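Local coordinates for protein hydrogenase (NiFe) small subunit HydA (Allochromatium vinosum, PDB 3MYR) that probably catalyses, together with its large subunit, the oxidation of hydrogen by an electron acceptor, carrying electrons along three iron-sulfur clusters, at residues L69-G74 with I108-C113; T112-G117 with M130-L135; Q182-R187 with N226-M231. One frame throughout, in Å; residues are numbered along the deposited sequence.

How the contacts relate
Followed from the N terminus, the chain first closes contact 1, where the strand of 69-74 is joined, across 33 intervening residues, by the parallel strand of 108-110. Contact 2 opens on the very residues where contact 1 ends: Thr112 and Cys113 belong to both, and helix 111-116 leads from the C-terminal end of strand 106-110 to segment 130-135, twelve residues farther on. The two touch, with Ala114 CB packed against Val72 O, and share one [4Fe-4S] cluster. Contact 3 follows in series, neither nested nor crossed with them. About 22 Å from contact 1, centre to centre, it closes a 38-residue loop in the C-terminal region, where 182-187 meets 226-231 between the other two clusters.

Contact 1 of 3, residues L69-G74 with I108-C113; sequences LVIVDG and IAVGTC. With SF4 (iron/sulfur cluster), chain I.
Ile108 enters the contact through its backbone and its side chain at once. Its N-H bonds to Val70 O at 2.8 Å, and its carbonyl oxygen accepts from the N-H of Val72, both bonds running close to straight, while the CA of Ile71 leans on the same oxygen in a CA-H...O contact of 3.3 Å. The side chain of Ile108 reaches back along the sheet: with CG1 beside its backbone N (chi1 -64°), CG1 lies 4.0 Å from Leu69 CD2 and the terminal CD1 meets both methyls of that leucine. Ala109 pairs with Val72 in the parallel register, their side chains directed to the face opposite that of Ile71 and Ile108. Val110 then donates its N-H to Val72 O at 3.0 Å. Its CG1, set between its own backbone N and carbonyl carbon (chi1 68°), rests on Ile71 CG2 at 3.8 Å. Beyond this point the strands part, and a water spans the gap, accepting from Gly74 N and donating to Val110 O.

Gly111 and Thr112 turn the chain from strand into helix beside the [4Fe-4S] cluster. Cys113 supplies one of the four cysteine ligands, with Cys14, Cys17 and Cys147; its SG is 2.2 Å from iron FE3, and its CB packs on Gly74 CA at 3.9 Å. Asp73 OD1 lies 3.4 Å from sulfide S1 of the same cluster, so the end of strand 69-73 and the start of the helix that follows strand 108-110 both border the site.

Strand 5-10 flanks 69-74 on the side away from 106-110, pairing with it through Leu69 and Ile71. Helix 151-164 covers Leu69, Ile71 and Val110 through Tyr161, Ile158 and Ile154, whereas helix 16-23 lies against Asp73 and Val110 by way of Cys17.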
loop_
_atom_site.group_PDB
_atom_site.type_symbol
_atom_site.label_atom_id
_atom_site.label_comp_id
_atom_site.label_asym_id
_atom_site.label_seq_id
_atom_site.Cartn_x
_atom_site.Cartn_y
_atom_site.Cartn_z
ATOM N N LEU A 69 -15.093 2.995 21.059
ATOM C CA LEU A 69 -14.940 3.936 19.983
ATOM C C LEU A 69 -14.865 3.178 18.643
ATOM O O LEU A 69 -14.185 2.150 18.548
ATOM C CB LEU A 69 -13.584 4.577 20.224
ATOM C CG LEU A 69 -13.222 5.983 19.814
ATOM C CD1 LEU A 69 -11.845 5.952 19.205
ATOM C CD2 LEU A 69 -14.222 6.830 18.978
ATOM N N VAL A 70 -15.544 3.671 17.608
ATOM C CA VAL A 70 -15.414 3.068 16.303
ATOM C C VAL A 70 -14.602 4.090 15.465
ATOM O O VAL A 70 -14.892 5.292 15.497
ATOM C CB VAL A 70 -16.809 2.792 15.658
ATOM C CG1 VAL A 70 -16.686 2.247 14.239
ATOM C CG2 VAL A 70 -17.544 1.780 16.512
ATOM N N ILE A 71 -13.542 3.637 14.803
ATOM C CA ILE A 71 -12.890 4.473 13.771
ATOM C C ILE A 71 -13.215 3.850 12.409
ATOM O O ILE A 71 -13.217 2.585 12.277
ATOM C CB ILE A 71 -11.390 4.510 14.015
ATOM C CG1 ILE A 71 -11.163 5.098 15.449
ATOM C CG2 ILE A 71 -10.707 5.346 12.925
ATOM C CD1 ILE A 71 -9.712 5.196 15.871
ATOM N N VAL A 72 -13.652 4.682 11.448
ATOM C CA VAL A 72 -14.008 4.129 10.114
ATOM C C VAL A 72 -13.071 4.788 9.110
ATOM O O VAL A 72 -12.920 6.027 9.088
ATOM C CB VAL A 72 -15.412 4.511 9.657
ATOM C CG1 VAL A 72 -15.695 3.958 8.251
ATOM C CG2 VAL A 72 -16.446 4.072 10.631
ATOM N N ASP A 73 -12.513 3.956 8.250
ATOM C CA ASP A 73 -11.613 4.313 7.179
ATOM C C ASP A 73 -12.387 3.944 5.876
ATOM O O ASP A 73 -12.803 2.791 5.733
ATOM C CB ASP A 73 -10.371 3.372 7.292
ATOM C CG ASP A 73 -9.269 3.862 6.481
ATOM O OD1 ASP A 73 -9.543 4.889 5.831
ATOM O OD2 ASP A 73 -8.182 3.260 6.401
ATOM N N GLY A 74 -12.482 4.853 4.879
ATOM C CA GLY A 74 -13.139 4.510 3.577
ATOM C C GLY A 74 -14.603 4.904 3.538
ATOM O O GLY A 74 -15.266 4.978 4.567
ATOM N N ILE A 108 -15.234 8.045 14.855
ATOM C CA ILE A 108 -14.352 8.950 14.151
ATOM C C ILE A 108 -14.273 8.472 12.746
ATOM O O ILE A 108 -13.944 7.304 12.493
ATOM C CB ILE A 108 -12.931 8.859 14.729
ATOM C CG1 ILE A 108 -12.953 9.326 16.182
ATOM C CG2 ILE A 108 -11.952 9.698 13.886
ATOM C CD1 ILE A 108 -11.552 9.155 16.871
ATOM N N ALA A 109 -14.620 9.369 11.822
ATOM C CA ALA A 109 -14.412 9.112 10.422
ATOM C C ALA A 109 -13.032 9.684 10.051
ATOM O O ALA A 109 -12.846 10.903 9.959
ATOM C CB ALA A 109 -15.559 9.812 9.576
ATOM N N VAL A 110 -12.079 8.809 9.818
ATOM C CA VAL A 110 -10.712 9.225 9.483
ATOM C C VAL A 110 -10.554 9.208 7.974
ATOM O O VAL A 110 -10.926 8.224 7.288
ATOM C CB VAL A 110 -9.683 8.303 10.211
ATOM C CG1 VAL A 110 -9.793 6.901 9.607
ATOM C CG2 VAL A 110 -8.233 8.743 9.845
ATOM N N GLY A 111 -10.022 10.298 7.421
ATOM C CA GLY A 111 -9.803 10.352 5.956
ATOM C C GLY A 111 -11.001 11.029 5.280
ATOM O O GLY A 111 -12.163 10.922 5.742
ATOM N N THR A 112 -10.728 11.706 4.192
ATOM C CA THR A 112 -11.753 12.360 3.411
ATOM C C THR A 112 -12.825 11.373 2.832
ATOM O O THR A 112 -13.976 11.758 2.675
ATOM C CB THR A 112 -11.094 13.193 2.263
ATOM O OG1 THR A 112 -10.233 14.150 2.863
ATOM C CG2 THR A 112 -12.155 13.979 1.411
ATOM N N CYS A 113 -12.452 10.128 2.533
ATOM C CA CYS A 113 -13.485 9.208 2.019
ATOM C C CYS A 113 -14.567 8.918 3.066
ATOM O O CYS A 113 -15.779 9.024 2.803
ATOM C CB CYS A 113 -12.839 7.891 1.577
ATOM S SG CYS A 113 -11.541 8.056 0.265
HETATM FE FE1 SF4 I . -7.256 9.114 0.940
HETATM FE FE2 SF4 I . -7.612 7.804 3.379
HETATM FE FE3 SF4 I . -9.626 7.768 1.399
HETATM FE FE4 SF4 I . -6.952 6.445 1.227
HETATM S S1 SF4 I . -8.856 5.919 2.643
HETATM S S2 SF4 I . -8.209 7.473 -0.324
HETATM S S3 SF4 I . -5.669 8.108 2.113
HETATM S S4 SF4 I . -8.839 9.588 2.479
HETATM O O HOH W 1 -11.511 7.496 4.788
#

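Contact 2 of 3, residues T112-G117 with M130-L135; sequences TCAAFG and MSVMDL. With SF4 (iron/sulfur cluster), chain I.
The backbone N-H of Val132 points almost straight at Ala114 O, 2.9 Å away with 171° at the hydrogen, joining the last turn of helix 111-116 to the first residue of helix 132-135. Closest to this bond are Ala114, Ser131 and Val132. Val132 sets CG2 beside its own backbone N, where the methyl meets Ala114 O at 3.5 Å and also touches Ala114 CB. Ser131 presses its CB against Ala115 O at 3.3 Å, while its OG, held between backbone N and carbonyl carbon (chi1 64°), turns back to accept a weak bond from Asp134 N.

Two waters fill out the polar side of the contact. One lies 2.7 Å from Ala115 O, to which it can donate, and accepts from Met133 N; the other hydrogen-bonds to Ser131 OG and reaches Ala115 O only weakly. Met133 runs past the same oxygen, its SD 3.7 Å from Ala115 O, and comes to Phe116 at the ring edge: the sulfur is 5.4 Å from the centroid and 78° off the ring normal, a Met-aromatic contact. Ala115 CB lies 4.0 Å above the centre of one face of that ring.

Val132 also packs on Val72, Ile76, Val107 and Ala109, so the short helix lies against the central sheet. Gly117, with positive phi, is the first residue to leave helical backbone angles after helix 111-116, and Ser131 takes the N-cap position of the next helix here. Contact 2 is thus a helix C-terminal end meeting a serine-capped helix N terminus within the cluster-binding alpha/beta domain of the small subunit.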
loop_
_atom_site.group_PDB
_atom_site.type_symbol
_atom_site.label_atom_id
_atom_site.label_comp_id
_atom_site.label_asym_id
_atom_site.label_seq_id
_atom_site.Cartn_x
_atom_site.Cartn_y
_atom_site.Cartn_z
ATOM N N THR A 112 -10.728 11.706 4.192
ATOM C CA THR A 112 -11.753 12.360 3.411
ATOM C C THR A 112 -12.825 11.373 2.832
ATOM O O THR A 112 -13.976 11.758 2.675
ATOM C CB THR A 112 -11.094 13.193 2.263
ATOM O OG1 THR A 112 -10.233 14.150 2.863
ATOM C CG2 THR A 112 -12.155 13.979 1.411
ATOM N N CYS A 113 -12.452 10.128 2.533
ATOM C CA CYS A 113 -13.485 9.208 2.019
ATOM C C CYS A 113 -14.567 8.918 3.066
ATOM O O CYS A 113 -15.779 9.024 2.803
ATOM C CB CYS A 113 -12.839 7.891 1.577
ATOM S SG CYS A 113 -11.541 8.056 0.265
ATOM N N ALA A 114 -14.155 8.535 4.267
ATOM C CA ALA A 114 -15.127 8.285 5.335
ATOM C C ALA A 114 -15.857 9.568 5.730
ATOM O O ALA A 114 -17.051 9.548 5.974
ATOM C CB ALA A 114 -14.426 7.669 6.551
ATOM N N ALA A 115 -15.121 10.665 5.878
ATOM C CA ALA A 115 -15.712 11.899 6.337
ATOM C C ALA A 115 -16.706 12.492 5.343
ATOM O O ALA A 115 -17.800 12.907 5.755
ATOM C CB ALA A 115 -14.642 12.918 6.750
ATOM N N PHE A 116 -16.372 12.471 4.063
ATOM C CA PHE A 116 -17.113 13.241 3.068
ATOM C C PHE A 116 -17.435 12.454 1.780
ATOM O O PHE A 116 -17.973 13.049 0.864
ATOM C CB PHE A 116 -16.303 14.510 2.668
ATOM C CG PHE A 116 -15.987 15.430 3.827
ATOM C CD1 PHE A 116 -16.995 15.783 4.757
ATOM C CD2 PHE A 116 -14.721 15.984 3.963
ATOM C CE1 PHE A 116 -16.722 16.634 5.841
ATOM C CE2 PHE A 116 -14.418 16.853 5.047
ATOM C CZ PHE A 116 -15.406 17.190 5.984
ATOM N N GLY A 117 -16.991 11.209 1.628
ATOM C CA GLY A 117 -17.282 10.499 0.376
ATOM C C GLY A 117 -15.966 10.268 -0.380
ATOM O O GLY A 117 -15.674 9.132 -0.825
ATOM N N MET A 130 -21.041 6.537 0.095
ATOM C CA MET A 130 -21.517 7.648 0.947
ATOM C C MET A 130 -20.563 7.786 2.137
ATOM O O MET A 130 -19.796 6.874 2.397
ATOM C CB MET A 130 -22.930 7.262 1.470
ATOM C CG MET A 130 -23.925 7.257 0.223
ATOM S SD MET A 130 -25.636 7.146 0.664
ATOM C CE MET A 130 -25.856 8.509 1.812
ATOM N N SER A 131 -20.695 8.882 2.888
ATOM C CA SER A 131 -19.828 9.199 4.029
ATOM C C SER A 131 -20.516 8.685 5.299
ATOM O O SER A 131 -21.725 8.394 5.296
ATOM C CB SER A 131 -19.712 10.741 4.172
ATOM O OG SER A 131 -20.998 11.324 4.488
ATOM N N VAL A 132 -19.756 8.623 6.375
ATOM C CA VAL A 132 -20.273 8.220 7.682
ATOM C C VAL A 132 -21.393 9.124 8.209
ATOM O O VAL A 132 -22.467 8.623 8.507
ATOM C CB VAL A 132 -19.083 8.150 8.688
ATOM C CG1 VAL A 132 -19.599 7.936 10.129
ATOM C CG2 VAL A 132 -18.148 7.069 8.233
ATOM N N MET A 133 -21.178 10.456 8.203
ATOM C CA MET A 133 -22.157 11.409 8.760
ATOM C C MET A 133 -23.493 11.390 7.992
ATOM O O MET A 133 -24.556 11.586 8.560
ATOM C CB MET A 133 -21.553 12.823 8.778
ATOM C CG MET A 133 -21.356 13.420 7.378
ATOM S SD MET A 133 -20.404 14.992 7.307
ATOM C CE MET A 133 -21.704 16.175 7.674
ATOM N N ASP A 134 -23.452 11.104 6.695
ATOM C CA ASP A 134 -24.698 10.908 5.943
ATOM C C ASP A 134 -25.462 9.649 6.339
ATOM O O ASP A 134 -26.683 9.615 6.314
ATOM C CB ASP A 134 -24.446 10.895 4.419
ATOM C CG ASP A 134 -24.152 12.319 3.859
ATOM O OD1 ASP A 134 -24.137 13.316 4.629
ATOM O OD2 ASP A 134 -23.840 12.408 2.678
ATOM N N LEU A 135 -24.749 8.621 6.725
ATOM C CA LEU A 135 -25.388 7.352 7.087
ATOM C C LEU A 135 -25.658 7.149 8.567
ATOM O O LEU A 135 -26.527 6.325 8.957
ATOM C CB LEU A 135 -24.498 6.225 6.652
ATOM C CG LEU A 135 -24.521 5.726 5.196
ATOM C CD1 LEU A 135 -25.653 5.974 4.197
ATOM C CD2 LEU A 135 -23.201 5.199 4.623
HETATM FE FE1 SF4 I . -7.256 9.114 0.940
HETATM FE FE2 SF4 I . -7.612 7.804 3.379
HETATM FE FE3 SF4 I . -9.626 7.768 1.399
HETATM FE FE4 SF4 I . -6.952 6.445 1.227
HETATM S S1 SF4 I . -8.856 5.919 2.643
HETATM S S2 SF4 I . -8.209 7.473 -0.324
HETATM S S3 SF4 I . -5.669 8.108 2.113
HETATM S S4 SF4 I . -8.839 9.588 2.479
HETATM O O HOH W 2 -18.610 11.784 8.116
HETATM O O HOH W 3 -20.526 13.970 3.914
#

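Contact 3 of 3, residues Q182-R187 with N226-M231; sequences QSIHDR and NACATM. With SF4 (iron/sulfur cluster), chain J; F3S (Fe3-s4 cluster), chain K.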
loop_
_atom_site.group_PDB
_atom_site.type_symbol
_atom_site.label_atom_id
_atom_site.label_comp_id
_atom_site.label_asym_id
_atom_site.label_seq_id
_atom_site.Cartn_x
_atom_site.Cartn_y
_atom_site.Cartn_z
ATOM N N GLN A 182 -7.977 26.540 10.730
ATOM C CA GLN A 182 -7.401 27.647 9.878
ATOM C C GLN A 182 -7.076 27.094 8.517
ATOM O O GLN A 182 -6.719 25.914 8.387
ATOM C CB GLN A 182 -6.103 28.226 10.483
ATOM C CG GLN A 182 -6.266 28.799 11.912
ATOM C CD GLN A 182 -7.139 30.101 12.063
ATOM O OE1 GLN A 182 -7.339 30.577 13.206
ATOM N NE2 GLN A 182 -7.592 30.702 10.952
ATOM N N SER A 183 -7.163 27.936 7.497
ATOM C CA SER A 183 -6.913 27.487 6.150
ATOM C C SER A 183 -5.419 27.369 5.983
ATOM O O SER A 183 -4.634 28.066 6.651
ATOM C CB SER A 183 -7.464 28.483 5.093
ATOM O OG SER A 183 -6.692 29.672 5.095
ATOM N N ILE A 184 -5.021 26.529 5.047
ATOM C CA ILE A 184 -3.622 26.451 4.608
ATOM C C ILE A 184 -3.095 27.859 4.208
ATOM O O ILE A 184 -1.984 28.305 4.636
ATOM C CB ILE A 184 -3.510 25.504 3.392
ATOM C CG1 ILE A 184 -3.908 24.017 3.729
ATOM C CG2 ILE A 184 -2.112 25.546 2.707
ATOM C CD1 ILE A 184 -2.958 23.313 4.721
ATOM N N HIS A 185 -3.868 28.530 3.359
ATOM C CA HIS A 185 -3.447 29.792 2.809
ATOM C C HIS A 185 -3.308 30.876 3.917
ATOM O O HIS A 185 -2.493 31.769 3.802
ATOM C CB HIS A 185 -4.456 30.103 1.703
ATOM C CG HIS A 185 -4.243 31.377 0.976
ATOM N ND1 HIS A 185 -3.243 31.537 0.001
ATOM C CD2 HIS A 185 -4.983 32.532 0.989
ATOM C CE1 HIS A 185 -3.397 32.737 -0.538
ATOM N NE2 HIS A 185 -4.488 33.319 -0.022
ATOM N N ASP A 186 -4.024 30.762 5.056
ATOM C CA ASP A 186 -3.840 31.774 6.099
ATOM C C ASP A 186 -2.639 31.463 6.998
ATOM O O ASP A 186 -2.394 32.205 7.926
ATOM C CB ASP A 186 -5.091 31.891 6.996
ATOM C CG ASP A 186 -6.188 32.763 6.341
ATOM O OD1 ASP A 186 -5.933 33.485 5.329
ATOM O OD2 ASP A 186 -7.334 32.664 6.773
ATOM N N ARG A 187 -1.914 30.360 6.737
ATOM C CA ARG A 187 -0.740 30.032 7.533
ATOM C C ARG A 187 0.519 29.817 6.677
ATOM O O ARG A 187 1.598 29.732 7.213
ATOM C CB ARG A 187 -1.004 28.745 8.371
ATOM C CG ARG A 187 -2.183 28.892 9.390
ATOM C CD ARG A 187 -1.802 29.986 10.411
ATOM N NE ARG A 187 -2.475 29.823 11.721
ATOM C CZ ARG A 187 -2.449 30.736 12.686
ATOM N NH1 ARG A 187 -1.803 31.908 12.506
ATOM N NH2 ARG A 187 -3.022 30.473 13.835
ATOM N N ASN A 226 -6.614 22.612 7.069
ATOM C CA ASN A 226 -5.769 21.453 7.492
ATOM C C ASN A 226 -4.604 22.070 8.223
ATOM O O ASN A 226 -4.489 23.295 8.208
ATOM C CB ASN A 226 -5.293 20.591 6.307
ATOM C CG ASN A 226 -5.037 19.124 6.720
ATOM O OD1 ASN A 226 -4.874 18.868 7.875
ATOM N ND2 ASN A 226 -5.093 18.160 5.779
ATOM N N ALA A 227 -3.770 21.253 8.886
ATOM C CA ALA A 227 -2.682 21.749 9.745
ATOM C C ALA A 227 -1.318 21.643 9.044
ATOM O O ALA A 227 -0.277 21.781 9.700
ATOM C CB ALA A 227 -2.610 20.923 11.068
ATOM N N CYS A 228 -1.316 21.339 7.743
ATOM C CA CYS A 228 -0.057 21.024 7.046
ATOM C C CYS A 228 0.925 22.207 7.119
ATOM O O CYS A 228 2.140 22.010 7.131
ATOM C CB CYS A 228 -0.357 20.729 5.556
ATOM S SG CYS A 228 -1.706 19.511 5.394
ATOM N N ALA A 229 0.396 23.435 7.022
ATOM C CA ALA A 229 1.267 24.595 6.920
ATOM C C ALA A 229 1.911 24.944 8.284
ATOM O O ALA A 229 2.912 25.626 8.311
ATOM C CB ALA A 229 0.456 25.834 6.363
ATOM N N THR A 230 1.314 24.494 9.400
ATOM C CA THR A 230 1.847 24.735 10.749
ATOM C C THR A 230 2.470 23.508 11.411
ATOM O O THR A 230 3.557 23.609 11.948
ATOM C CB THR A 230 0.744 25.288 11.655
ATOM O OG1 THR A 230 -0.414 24.419 11.608
ATOM C CG2 THR A 230 0.284 26.716 11.075
ATOM N N MET A 231 1.743 22.392 11.488
ATOM C CA MET A 231 2.280 21.180 12.094
ATOM C C MET A 231 3.238 20.513 11.102
ATOM O O MET A 231 4.248 19.932 11.492
ATOM C CB MET A 231 1.106 20.206 12.417
ATOM C CG MET A 231 1.613 18.918 13.042
ATOM S SD MET A 231 0.237 17.781 13.311
ATOM C CE MET A 231 -0.830 18.785 14.471
HETATM FE FE1 SF4 J . 0.607 29.120 -0.064
HETATM FE FE2 SF4 J . 0.218 30.452 -2.481
HETATM FE FE3 SF4 J . -0.992 28.046 -1.992
HETATM FE FE4 SF4 J . -1.793 30.300 -0.671
HETATM S S1 SF4 J . -1.938 29.872 -2.898
HETATM S S2 SF4 J . -1.533 28.249 0.221
HETATM S S3 SF4 J . 0.233 31.353 -0.370
HETATM S S4 SF4 J . 1.271 28.442 -2.156
HETATM FE FE1 F3S K . -3.158 20.334 0.833
HETATM FE FE3 F3S K . -3.701 17.809 1.566
HETATM FE FE4 F3S K . -2.268 19.286 3.162
HETATM S S1 F3S K . -3.196 18.499 -0.522
HETATM S S2 F3S K . -1.214 20.699 1.885
HETATM S S3 F3S K . -4.407 19.693 2.607
HETATM S S4 F3S K . -1.959 17.168 2.781
#
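Between the [4Fe-4S] cluster ligated by a histidine and the [3Fe-4S] cluster, two irregular loops of the C-terminal cluster-binding region meet around Ile184. Its CD1 reaches across to Cys228 CB at 3.8 Å and is about as near to Asn226 O and CB, while the other branch, CG2, points off roughly at right angles and lies 3.7 Å from sulfide S2 of the [4Fe-4S] cluster. Chi1 (-64°) sets CG2 anti to the backbone N, and the bend at chi2 (-66°) carries CD1 to the Cys228 side, so a single isoleucine faces one cluster with one methyl and a ligand of the other with the second.

The ligands themselves sit on the two loops. His185 ND1 binds iron FE4 of the [4Fe-4S] cluster at 2.0 Å. Sulfide S2 lies in the plane of the histidine ring at its edge, and Tyr194 meets that ring edge-to-face. Cys228 SG binds iron FE4 of the [3Fe-4S] cluster at 2.3 Å. This chain of clusters, with histidine ligation at one of them, is the electron path expected for [NiFe] hydrogenase small subunits. Asn226 stands beside the [3Fe-4S] cluster, its ND2 3.6 Å from sulfide S3, while its OD1 accepts a bent bond from Ala227 N, the donor tilted 28° from the carbonyl plane.

Nearer the surface the contact is between aliphatic groups. Arg187 CB lies against Ala229 CB. Thr230 CG2 is 3.6 Å from Arg187 CB, a methyl that also meets CG and CD of the arginine. Ser183 OG accepts from Asp186 N in an ST motif, and Asp186 OD1 forms a salt bridge with Arg191.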